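Long-range contacts in orotidine 5'-phosphate decarboxylase (Pyrococcus horikoshii, PDB 2CZF), which probably catalyses the decarboxylation of orotidine 5'-monophosphate to UMP, the last step of de novo UMP biosynthesis, and works as a homodimer: residues D7-E12 against N31-L36; L58-I63 against D80-H85; V136-T141 against I157-P162. All coordinates share one frame; numbering follows the deposited sequence.

Contact 1 of 3, residues D7-E12 against N31-L36; sequences DVYEGE and NWPLIL. With XMP (xanthosine-5'-monophosphate), chain C.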
loop_
_atom_site.group_PDB
_atom_site.type_symbol
_atom_site.label_atom_id
_atom_site.label_comp_id
_atom_site.label_asym_id
_atom_site.label_seq_id
_atom_site.Cartn_x
_atom_site.Cartn_y
_atom_site.Cartn_z
ATOM N N ASP A 7 -10.718 -3.915 13.001
ATOM C CA ASP A 7 -10.926 -2.590 12.440
ATOM C C ASP A 7 -11.633 -1.671 13.410
ATOM O O ASP A 7 -12.646 -1.043 13.070
ATOM C CB ASP A 7 -11.732 -2.671 11.152
ATOM C CG ASP A 7 -11.050 -3.548 10.140
ATOM O OD1 ASP A 7 -9.821 -3.686 10.223
ATOM O OD2 ASP A 7 -11.757 -4.087 9.254
ATOM N N VAL A 8 -11.108 -1.623 14.621
ATOM C CA VAL A 8 -11.594 -0.776 15.695
ATOM C C VAL A 8 -10.373 0.088 16.019
ATOM O O VAL A 8 -9.666 -0.140 17.008
ATOM C CB VAL A 8 -12.035 -1.586 16.944
ATOM C CG1 VAL A 8 -13.442 -2.145 16.739
ATOM C CG2 VAL A 8 -11.059 -2.723 17.203
ATOM N N TYR A 9 -10.153 1.070 15.154
ATOM C CA TYR A 9 -9.018 1.989 15.183
ATOM C C TYR A 9 -8.736 2.814 16.428
ATOM O O TYR A 9 -7.813 3.641 16.430
ATOM C CB TYR A 9 -9.129 2.903 13.973
ATOM C CG TYR A 9 -9.543 2.141 12.739
ATOM C CD1 TYR A 9 -8.740 1.129 12.220
ATOM C CD2 TYR A 9 -10.760 2.406 12.112
ATOM C CE1 TYR A 9 -9.137 0.397 11.106
ATOM C CE2 TYR A 9 -11.167 1.680 10.998
ATOM C CZ TYR A 9 -10.350 0.676 10.503
ATOM O OH TYR A 9 -10.750 -0.050 9.406
ATOM N N GLU A 10 -9.517 2.610 17.478
ATOM C CA GLU A 10 -9.298 3.316 18.723
ATOM C C GLU A 10 -8.574 2.387 19.659
ATOM O O GLU A 10 -8.988 1.239 19.929
ATOM C CB GLU A 10 -10.603 3.814 19.344
ATOM C CG GLU A 10 -11.197 2.910 20.410
ATOM C CD GLU A 10 -10.725 3.244 21.828
ATOM O OE1 GLU A 10 -9.499 3.183 22.097
ATOM O OE2 GLU A 10 -11.584 3.560 22.679
ATOM N N GLY A 11 -7.467 2.945 20.109
ATOM C CA GLY A 11 -6.506 2.344 20.993
ATOM C C GLY A 11 -6.943 1.209 21.873
ATOM O O GLY A 11 -7.528 0.235 21.409
ATOM N N GLU A 12 -6.638 1.338 23.115
ATOM C CA GLU A 12 -7.001 0.274 24.021
ATOM C C GLU A 12 -8.333 -0.503 23.749
ATOM O O GLU A 12 -8.334 -1.711 23.940
ATOM C CB GLU A 12 -6.914 0.807 25.459
ATOM C CG GLU A 12 -5.627 0.439 26.232
ATOM C CD GLU A 12 -4.371 1.150 25.756
ATOM O OE1 GLU A 12 -3.352 1.094 26.489
ATOM O OE2 GLU A 12 -4.389 1.751 24.663
ATOM N N ASN A 31 -4.746 -3.406 9.843
ATOM C CA ASN A 31 -4.554 -2.655 8.613
ATOM C C ASN A 31 -3.758 -1.363 8.822
ATOM O O ASN A 31 -3.303 -1.064 9.939
ATOM C CB ASN A 31 -5.917 -2.330 7.996
ATOM C CG ASN A 31 -6.826 -1.603 8.963
ATOM O OD1 ASN A 31 -6.364 -0.991 9.939
ATOM N ND2 ASN A 31 -8.129 -1.648 8.693
ATOM N N TRP A 32 -3.581 -0.594 7.747
ATOM C CA TRP A 32 -2.834 0.648 7.868
ATOM C C TRP A 32 -3.452 1.651 8.844
ATOM O O TRP A 32 -2.730 2.274 9.618
ATOM C CB TRP A 32 -2.659 1.322 6.506
ATOM C CG TRP A 32 -1.589 0.712 5.644
ATOM C CD1 TRP A 32 -1.744 0.230 4.377
ATOM C CD2 TRP A 32 -0.185 0.588 5.955
ATOM N NE1 TRP A 32 -0.528 -0.180 3.874
ATOM C CE2 TRP A 32 0.446 0.025 4.817
ATOM C CE3 TRP A 32 0.600 0.900 7.076
ATOM C CZ2 TRP A 32 1.836 -0.235 4.768
ATOM C CZ3 TRP A 32 1.986 0.643 7.029
ATOM C CH2 TRP A 32 2.582 0.080 5.877
ATOM N N PRO A 33 -4.789 1.825 8.832
ATOM C CA PRO A 33 -5.354 2.801 9.777
ATOM C C PRO A 33 -4.963 2.552 11.231
ATOM O O PRO A 33 -4.545 3.476 11.926
ATOM C CB PRO A 33 -6.861 2.692 9.526
ATOM C CG PRO A 33 -6.909 2.374 8.039
ATOM C CD PRO A 33 -5.837 1.297 7.939
ATOM N N LEU A 34 -5.082 1.307 11.687
ATOM C CA LEU A 34 -4.729 0.969 13.067
ATOM C C LEU A 34 -3.262 1.275 13.316
ATOM O O LEU A 34 -2.901 1.875 14.333
ATOM C CB LEU A 34 -4.988 -0.517 13.351
ATOM C CG LEU A 34 -4.556 -1.008 14.738
ATOM C CD1 LEU A 34 -5.093 -0.078 15.812
ATOM C CD2 LEU A 34 -5.060 -2.429 14.954
ATOM N N ILE A 35 -2.419 0.862 12.374
ATOM C CA ILE A 35 -0.982 1.080 12.455
ATOM C C ILE A 35 -0.644 2.576 12.518
ATOM O O ILE A 35 0.227 2.998 13.288
ATOM C CB ILE A 35 -0.274 0.431 11.244
ATOM C CG1 ILE A 35 -0.303 -1.089 11.397
ATOM C CG2 ILE A 35 1.149 0.946 11.109
ATOM C CD1 ILE A 35 0.319 -1.852 10.243
ATOM N N LEU A 36 -1.335 3.370 11.710
ATOM C CA LEU A 36 -1.114 4.804 11.688
ATOM C C LEU A 36 -1.579 5.428 12.995
ATOM O O LEU A 36 -0.876 6.254 13.583
ATOM C CB LEU A 36 -1.876 5.434 10.523
ATOM C CG LEU A 36 -1.237 5.256 9.148
ATOM C CD1 LEU A 36 -2.290 5.445 8.053
ATOM C CD2 LEU A 36 -0.097 6.257 9.005
HETATM P P XMP C . -16.542 -6.727 7.449
HETATM O O1P XMP C . -17.640 -6.383 6.516
HETATM O O2P XMP C . -16.860 -8.052 8.306
HETATM O "O5'" XMP C . -15.141 -7.006 6.706
HETATM O O3P XMP C . -16.255 -5.557 8.519
HETATM C "C5'" XMP C . -14.186 -7.877 7.318
HETATM C "C4'" XMP C . -12.802 -7.708 6.687
HETATM O "O4'" XMP C . -12.945 -7.790 5.258
HETATM C "C1'" XMP C . -12.208 -6.683 4.719
HETATM N N9 XMP C . -12.622 -6.412 3.321
HETATM C C4 XMP C . -11.899 -6.694 2.243
HETATM N N3 XMP C . -10.631 -7.275 2.081
HETATM N N1 XMP C . -10.852 -7.049 -0.315
HETATM C C2 XMP C . -10.105 -7.456 0.798
HETATM O O2 XMP C . -9.001 -7.982 0.646
HETATM C C6 XMP C . -12.116 -6.469 -0.140
HETATM O O6 XMP C . -12.758 -6.095 -1.126
HETATM C C5 XMP C . -12.635 -6.296 1.134
HETATM N N7 XMP C . -13.781 -5.791 1.591
HETATM C C8 XMP C . -13.768 -5.864 2.920
HETATM C "C2'" XMP C . -12.561 -5.558 5.689
HETATM O "O2'" XMP C . -11.629 -4.484 5.537
HETATM C "C3'" XMP C . -12.257 -6.307 6.985
HETATM O "O3'" XMP C . -10.843 -6.373 7.186
#

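Contact 2 of 3, residues L58-I63 against D80-H85; sequences LKLADI and DYVIVH. With XMP (xanthosine-5'-monophosphate), chain D.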
loop_
_atom_site.group_PDB
_atom_site.type_symbol
_atom_site.label_atom_id
_atom_site.label_comp_id
_atom_site.label_asym_id
_atom_site.label_seq_id
_atom_site.Cartn_x
_atom_site.Cartn_y
_atom_site.Cartn_z
ATOM N N LEU A 58 -1.492 -5.020 4.536
ATOM C CA LEU A 58 -0.911 -3.805 3.987
ATOM C C LEU A 58 -1.099 -3.669 2.484
ATOM O O LEU A 58 -1.018 -2.561 1.947
ATOM C CB LEU A 58 0.584 -3.757 4.315
ATOM C CG LEU A 58 0.943 -4.052 5.780
ATOM C CD1 LEU A 58 2.433 -3.952 5.972
ATOM C CD2 LEU A 58 0.204 -3.075 6.700
ATOM N N LYS A 59 -1.374 -4.782 1.812
ATOM C CA LYS A 59 -1.516 -4.779 0.350
ATOM C C LYS A 59 -0.314 -4.062 -0.289
ATOM O O LYS A 59 -0.469 -3.140 -1.099
ATOM C CB LYS A 59 -2.837 -4.122 -0.065
ATOM C CG LYS A 59 -4.042 -4.966 0.349
ATOM C CD LYS A 59 -5.349 -4.510 -0.266
ATOM C CE LYS A 59 -6.495 -5.338 0.285
ATOM N NZ LYS A 59 -6.649 -5.126 1.752
ATOM N N LEU A 60 0.891 -4.493 0.098
ATOM C CA LEU A 60 2.113 -3.906 -0.438
ATOM C C LEU A 60 2.071 -3.902 -1.965
ATOM O O LEU A 60 1.713 -4.897 -2.611
ATOM C CB LEU A 60 3.354 -4.658 0.076
ATOM C CG LEU A 60 3.519 -4.574 1.609
ATOM C CD1 LEU A 60 4.851 -5.164 2.046
ATOM C CD2 LEU A 60 3.442 -3.115 2.055
ATOM N N ALA A 61 2.439 -2.762 -2.534
ATOM C CA ALA A 61 2.425 -2.578 -3.968
ATOM C C ALA A 61 3.478 -1.552 -4.374
ATOM O O ALA A 61 3.196 -0.625 -5.143
ATOM C CB ALA A 61 1.056 -2.114 -4.405
ATOM N N ASP A 62 4.684 -1.706 -3.842
ATOM C CA ASP A 62 5.759 -0.794 -4.187
ATOM C C ASP A 62 6.877 -1.580 -4.827
ATOM O O ASP A 62 6.744 -2.780 -5.069
ATOM C CB ASP A 62 6.276 -0.076 -2.947
ATOM C CG ASP A 62 6.750 1.348 -3.253
ATOM O OD1 ASP A 62 7.556 1.528 -4.197
ATOM O OD2 ASP A 62 6.315 2.283 -2.540
ATOM N N ILE A 63 7.983 -0.903 -5.110
ATOM C CA ILE A 63 9.131 -1.555 -5.710
ATOM C C ILE A 63 9.739 -2.511 -4.696
ATOM O O ILE A 63 9.532 -2.368 -3.494
ATOM C CB ILE A 63 10.189 -0.529 -6.146
ATOM C CG1 ILE A 63 10.797 0.162 -4.924
ATOM C CG2 ILE A 63 9.537 0.499 -7.077
ATOM C CD1 ILE A 63 11.924 1.107 -5.282
ATOM N N ASP A 80 3.068 -11.962 11.545
ATOM C CA ASP A 80 3.399 -13.310 11.068
ATOM C C ASP A 80 3.198 -13.436 9.550
ATOM O O ASP A 80 3.863 -14.231 8.893
ATOM C CB ASP A 80 2.539 -14.349 11.797
ATOM C CG ASP A 80 2.831 -14.401 13.281
ATOM O OD1 ASP A 80 3.944 -14.832 13.640
ATOM O OD2 ASP A 80 1.962 -13.996 14.082
ATOM N N TYR A 81 2.270 -12.660 8.996
ATOM C CA TYR A 81 2.010 -12.696 7.555
ATOM C C TYR A 81 1.804 -11.271 7.082
ATOM O O TYR A 81 1.370 -10.420 7.844
ATOM C CB TYR A 81 0.724 -13.471 7.217
ATOM C CG TYR A 81 0.578 -14.802 7.906
ATOM C CD1 TYR A 81 0.219 -14.877 9.253
ATOM C CD2 TYR A 81 0.805 -15.993 7.215
ATOM C CE1 TYR A 81 0.090 -16.103 9.894
ATOM C CE2 TYR A 81 0.677 -17.223 7.849
ATOM C CZ TYR A 81 0.322 -17.270 9.188
ATOM O OH TYR A 81 0.180 -18.488 9.826
ATOM N N VAL A 82 2.115 -11.017 5.818
ATOM C CA VAL A 82 1.894 -9.700 5.241
ATOM C C VAL A 82 1.131 -9.908 3.942
ATOM O O VAL A 82 1.511 -10.760 3.131
ATOM C CB VAL A 82 3.212 -8.967 4.938
ATOM C CG1 VAL A 82 2.922 -7.651 4.168
ATOM C CG2 VAL A 82 3.928 -8.646 6.233
ATOM N N ILE A 83 0.043 -9.161 3.750
ATOM C CA ILE A 83 -0.735 -9.285 2.519
ATOM C C ILE A 83 -0.088 -8.364 1.487
ATOM O O ILE A 83 0.209 -7.210 1.780
ATOM C CB ILE A 83 -2.216 -8.883 2.735
ATOM C CG1 ILE A 83 -2.872 -9.829 3.753
ATOM C CG2 ILE A 83 -2.948 -8.924 1.404
ATOM C CD1 ILE A 83 -4.316 -9.487 4.093
ATOM N N VAL A 84 0.154 -8.896 0.293
ATOM C CA VAL A 84 0.806 -8.158 -0.780
ATOM C C VAL A 84 0.019 -8.318 -2.072
ATOM O O VAL A 84 -0.607 -9.351 -2.298
ATOM C CB VAL A 84 2.226 -8.706 -1.053
ATOM C CG1 VAL A 84 3.078 -8.657 0.218
ATOM C CG2 VAL A 84 2.139 -10.153 -1.579
ATOM N N HIS A 85 0.062 -7.300 -2.925
ATOM C CA HIS A 85 -0.633 -7.360 -4.208
ATOM C C HIS A 85 0.219 -8.179 -5.158
ATOM O O HIS A 85 1.430 -8.256 -4.990
ATOM C CB HIS A 85 -0.788 -5.963 -4.815
ATOM C CG HIS A 85 -2.079 -5.290 -4.467
ATOM N ND1 HIS A 85 -3.296 -5.728 -4.945
ATOM C CD2 HIS A 85 -2.343 -4.215 -3.689
ATOM C CE1 HIS A 85 -4.258 -4.954 -4.470
ATOM N NE2 HIS A 85 -3.705 -4.029 -3.705
HETATM P P XMP D . 16.633 7.729 -5.664
HETATM O O1P XMP D . 17.355 6.762 -6.519
HETATM O O2P XMP D . 16.807 9.241 -6.193
HETATM O "O5'" XMP D . 15.065 7.374 -5.631
HETATM O O3P XMP D . 17.161 7.713 -4.143
HETATM C "C5'" XMP D . 14.028 8.269 -5.224
HETATM C "C4'" XMP D . 12.716 7.483 -5.287
HETATM O "O4'" XMP D . 12.691 6.703 -6.495
HETATM C "C1'" XMP D . 12.137 5.407 -6.197
HETATM N N9 XMP D . 13.191 4.380 -6.380
HETATM C C4 XMP D . 13.194 3.479 -7.355
HETATM N N3 XMP D . 12.301 3.221 -8.401
HETATM N N1 XMP D . 13.717 1.408 -9.147
HETATM C C2 XMP D . 12.556 2.176 -9.303
HETATM O O2 XMP D . 11.750 1.917 -10.194
HETATM C C6 XMP D . 14.608 1.675 -8.096
HETATM O O6 XMP D . 15.629 1.001 -7.979
HETATM C C5 XMP D . 14.346 2.705 -7.200
HETATM N N7 XMP D . 14.984 3.173 -6.135
HETATM C C8 XMP D . 14.281 4.191 -5.638
HETATM C "C2'" XMP D . 11.637 5.481 -4.753
HETATM O "O2'" XMP D . 10.326 6.050 -4.732
HETATM C "C3'" XMP D . 12.653 6.455 -4.157
HETATM O "O3'" XMP D . 12.081 7.079 -3.005
#

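Contact 3 of 3, residues V136-T141 against I157-P162; sequences VIAPGT and IKILAP. With XMP (xanthosine-5'-monophosphate), chain C.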
loop_
_atom_site.group_PDB
_atom_site.type_symbol
_atom_site.label_atom_id
_atom_site.label_comp_id
_atom_site.label_asym_id
_atom_site.label_seq_id
_atom_site.Cartn_x
_atom_site.Cartn_y
_atom_site.Cartn_z
ATOM N N VAL A 136 -3.956 -16.996 -0.292
ATOM C CA VAL A 136 -4.450 -15.919 -1.129
ATOM C C VAL A 136 -5.793 -15.480 -0.559
ATOM O O VAL A 136 -6.480 -16.257 0.114
ATOM C CB VAL A 136 -4.645 -16.323 -2.629
ATOM C CG1 VAL A 136 -3.363 -17.004 -3.168
ATOM C CG2 VAL A 136 -5.888 -17.198 -2.800
ATOM N N ILE A 137 -6.151 -14.229 -0.797
ATOM C CA ILE A 137 -7.429 -13.705 -0.322
ATOM C C ILE A 137 -8.463 -13.972 -1.403
ATOM O O ILE A 137 -8.166 -13.869 -2.594
ATOM C CB ILE A 137 -7.391 -12.174 -0.102
ATOM C CG1 ILE A 137 -6.438 -11.813 1.041
ATOM C CG2 ILE A 137 -8.808 -11.673 0.183
ATOM C CD1 ILE A 137 -6.999 -12.083 2.431
ATOM N N ALA A 138 -9.678 -14.307 -0.992
ATOM C CA ALA A 138 -10.754 -14.565 -1.935
ATOM C C ALA A 138 -12.048 -14.016 -1.346
ATOM O O ALA A 138 -12.602 -14.593 -0.405
ATOM C CB ALA A 138 -10.886 -16.067 -2.182
ATOM N N PRO A 139 -12.549 -12.896 -1.889
ATOM C CA PRO A 139 -13.796 -12.333 -1.353
ATOM C C PRO A 139 -14.830 -13.446 -1.266
ATOM O O PRO A 139 -15.100 -14.125 -2.254
ATOM C CB PRO A 139 -14.164 -11.264 -2.381
ATOM C CG PRO A 139 -13.537 -11.791 -3.664
ATOM C CD PRO A 139 -12.192 -12.275 -3.177
ATOM N N GLY A 140 -15.393 -13.640 -0.081
ATOM C CA GLY A 140 -16.355 -14.710 0.096
ATOM C C GLY A 140 -17.811 -14.299 0.134
ATOM O O GLY A 140 -18.663 -15.070 0.594
ATOM N N THR A 141 -18.101 -13.089 -0.339
ATOM C CA THR A 141 -19.473 -12.607 -0.366
ATOM C C THR A 141 -20.290 -13.586 -1.202
ATOM O O THR A 141 -21.476 -13.806 -0.953
ATOM C CB THR A 141 -19.565 -11.202 -0.997
ATOM O OG1 THR A 141 -19.106 -11.253 -2.352
ATOM C CG2 THR A 141 -18.712 -10.210 -0.218
ATOM N N ILE A 157 -1.931 -24.207 -0.652
ATOM C CA ILE A 157 -2.010 -22.746 -0.575
ATOM C C ILE A 157 -3.398 -22.497 -0.001
ATOM O O ILE A 157 -4.411 -22.939 -0.567
ATOM C CB ILE A 157 -1.883 -22.082 -1.954
ATOM C CG1 ILE A 157 -0.531 -22.447 -2.593
ATOM C CG2 ILE A 157 -1.935 -20.561 -1.801
ATOM C CD1 ILE A 157 -0.375 -21.927 -4.038
ATOM N N LYS A 158 -3.436 -21.833 1.145
ATOM C CA LYS A 158 -4.682 -21.561 1.847
ATOM C C LYS A 158 -5.492 -20.433 1.228
ATOM O O LYS A 158 -4.958 -19.597 0.495
ATOM C CB LYS A 158 -4.378 -21.181 3.294
ATOM C CG LYS A 158 -3.414 -22.101 4.009
ATOM C CD LYS A 158 -3.942 -23.515 4.059
ATOM C CE LYS A 158 -3.026 -24.383 4.911
ATOM N NZ LYS A 158 -3.498 -25.781 4.940
ATOM N N ILE A 159 -6.781 -20.402 1.556
ATOM C CA ILE A 159 -7.662 -19.349 1.075
ATOM C C ILE A 159 -8.274 -18.686 2.307
ATOM O O ILE A 159 -8.817 -19.362 3.168
ATOM C CB ILE A 159 -8.803 -19.907 0.185
ATOM C CG1 ILE A 159 -8.262 -20.266 -1.208
ATOM C CG2 ILE A 159 -9.923 -18.877 0.060
ATOM C CD1 ILE A 159 -9.345 -20.855 -2.122
ATOM N N LEU A 160 -8.151 -17.368 2.398
ATOM C CA LEU A 160 -8.715 -16.626 3.515
ATOM C C LEU A 160 -9.793 -15.745 2.885
ATOM O O LEU A 160 -9.530 -15.037 1.892
ATOM C CB LEU A 160 -7.641 -15.777 4.194
ATOM C CG LEU A 160 -6.402 -16.495 4.762
ATOM C CD1 LEU A 160 -5.342 -16.679 3.651
ATOM C CD2 LEU A 160 -5.805 -15.639 5.896
ATOM N N ALA A 161 -10.995 -15.778 3.458
ATOM C CA ALA A 161 -12.111 -15.029 2.894
ATOM C C ALA A 161 -12.803 -13.970 3.744
ATOM O O ALA A 161 -13.395 -14.273 4.781
ATOM C CB ALA A 161 -13.162 -16.021 2.373
ATOM N N PRO A 162 -12.719 -12.700 3.316
ATOM C CA PRO A 162 -13.356 -11.584 4.019
ATOM C C PRO A 162 -14.746 -11.397 3.397
ATOM O O PRO A 162 -15.103 -12.095 2.443
ATOM C CB PRO A 162 -12.427 -10.421 3.717
ATOM C CG PRO A 162 -11.984 -10.720 2.313
ATOM C CD PRO A 162 -11.713 -12.207 2.354
HETATM P P XMP C . -16.542 -6.727 7.449
HETATM O O1P XMP C . -17.640 -6.383 6.516
HETATM O O2P XMP C . -16.860 -8.052 8.306
HETATM O "O5'" XMP C . -15.141 -7.006 6.706
HETATM O O3P XMP C . -16.255 -5.557 8.519
HETATM C "C5'" XMP C . -14.186 -7.877 7.318
HETATM C "C4'" XMP C . -12.802 -7.708 6.687
HETATM O "O4'" XMP C . -12.945 -7.790 5.258
HETATM C "C1'" XMP C . -12.208 -6.683 4.719
HETATM N N9 XMP C . -12.622 -6.412 3.321
HETATM C C4 XMP C . -11.899 -6.694 2.243
HETATM N N3 XMP C . -10.631 -7.275 2.081
HETATM N N1 XMP C . -10.852 -7.049 -0.315
HETATM C C2 XMP C . -10.105 -7.456 0.798
HETATM O O2 XMP C . -9.001 -7.982 0.646
HETATM C C6 XMP C . -12.116 -6.469 -0.140
HETATM O O6 XMP C . -12.758 -6.095 -1.126
HETATM C C5 XMP C . -12.635 -6.296 1.134
HETATM N N7 XMP C . -13.781 -5.791 1.591
HETATM C C8 XMP C . -13.768 -5.864 2.920
HETATM C "C2'" XMP C . -12.561 -5.558 5.689
HETATM O "O2'" XMP C . -11.629 -4.484 5.537
HETATM C "C3'" XMP C . -12.257 -6.307 6.985
HETATM O "O3'" XMP C . -10.843 -6.373 7.186
#

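Contact 1 of 3, residues D7-E12 against N31-L36
The side chains of Y9 and N31 cross at about a right angle, yet ring and amide planes are only 24° apart, with the amide at the edge of the tyrosine ring. N31 ND2 donates to Y9 OH at 3.2 Å, and the hydroxyl lies in the amide plane. The bond is somewhat bent, 146° at the hydrogen. The other end of the amide works for the backbone: N31 is the N-cap of helix 32-38, and its OD1 accepts from L34 N in an almost straight bond. CG of N31 sits between its backbone N and carbonyl carbon (chi1 55°), which turns OD1 back over the first turn of the helix. Bonds at both ends fix the amide rotation.

P33 supplies the second grip on Y9. P33 CB stands over one face of the Y9 ring, 3.9 Å from its centroid, in a CH-pi contact. L34 CB lies 4.3 Å from Y9 CD1.

The carboxylate of D7 is almost coplanar with the N31 amide. D7 OD1 comes within 3.1 Å of N31 ND2, but the angle is poor for a hydrogen bond. D7 OD2 instead accepts a weak bond from O3' of XMP at 3.2 Å, in keeping with the role of D7 in substrate binding.

The contact joins the loop after strand 2-5 to the start of helix 32-38, which follows strand 27-31. Helix 11-21 packs on V8. From the second subunit, I70 packs on P33 and L69 on Y9.

Contact 2 of 3, residues L58-I63 against D80-H85
Strands 53-60 and 81-85 are parallel neighbours in the TIM barrel, joined through helix 64-76 in a beta-alpha-beta crossover. The catalytic K59, the proton donor, lies near the C-terminal end of strand 53-60. L60 pairs with V84. L60 N donates to I83 O at 3.3 Å, in the carbonyl plane and on a lone pair. H85 N donates to L60 O at 2.9 Å, nearly straight at 168°.

V82, L60 and V84 pack on the helix side of the sheet. L60 and V82 cross at about a right angle, with L60 CD1 3.8 Å from V82 CG1. L58 CD1 touches the same methyl. V82 CG1 lies anti to its backbone N (chi1 173°), which brings it to both leucines. Helix 64-76 covers this layer through I70 and V74.

K59 points the other way, into the barrel mouth. Its chain stays extended until a bend at chi4 (64°). K59 NZ forms salt bridges with D57 and with D62 of the second subunit, and K59 also touches a bound XMP. The active site is therefore built from both subunits.

I63 reaches the XMP of chain D, which D7 and K29 of the second subunit bind. I63 CD1 lies 3.4 Å from C4 of the xanthine. An alanine here would lack CD1 and CG2 and is likely to open a gap beside the base, leaving it less firmly placed. D62 OD1 accepts from I63 N.

H85 crosses the K59 side chain obliquely. Its NE2 bonds to A61 O of the second subunit, while H85 CD2 lies 3.7 Å from K59 CB and has K59 O at the ring edge, near its plane.

Contact 3 of 3, residues V136-T141 against I157-P162
The backbone pairing of V136-T141 with I157-P162 runs on beyond the short strand 135-137. G140 N donates to P162 O at 3.0 Å, almost straight at 165°. This bond carries the pairing beyond strand 135-137. G140 has no side chain to place there; a CB would stand only 3.1 Å from A161 CB.

Behind this bond lies regular parallel pairing. V136 N donates to K158 O, L160 N to V136 O, and A138 N to L160 O. CA-H...O contacts run between them, as from I137 CA to L160 O at 3.3 Å. A161 CB also presses close to A138 O, at 3.2 Å.

Side chains alternate between two faces. V136 and I159 lie on the helix side, with V136 CG2 4.2 Å from I159 CG1. I159 CG2 meets A138 CB at 3.7 Å, and V136 CG1 reaches back to I157 CG2. I149 of helix 143-152 covers A138 and I159.

I137 and L160 face the barrel interior, where I103 and I183 of other strands join them. I137 splits its branches. CD1 goes to L160 CB. I137 CG2, anti to the backbone N and beside the carbonyl carbon, meets P162 CD at 3.7 Å. The same CG2 touches O2 of the xanthine. The P162 ring lies against the nucleotide, with P162 CB 3.1 Å from O4' of the XMP ribose and CG near N3 of the base.

Strand, helix 143-152 and strand form a right-handed beta-alpha-beta unit of the TIM barrel, with the ligand held at the C-terminal ends of the strands, as is usual for this fold.

The three contacts follow one another along the chain, each closing before the next opens, round one eight-stranded parallel barrel. Contact 1 lies at the loop and helix that follow the first two strands. Contact 2 joins strands three and four, and contact 3 joins strands six and seven. Centres of contacts 1 and 2 are about 17 Å apart, and W32 links them through a probable hydrogen bond to L58 O. Centres of contacts 2 and 3 are about 15 Å apart, with I83 packing on I137. Contacts 1 and 3, about 22 Å apart between centres, do not touch, yet both reach the same XMP. Contacts 1 and 2 also meet the second subunit; at contact 2 the site is completed across the dimer interface.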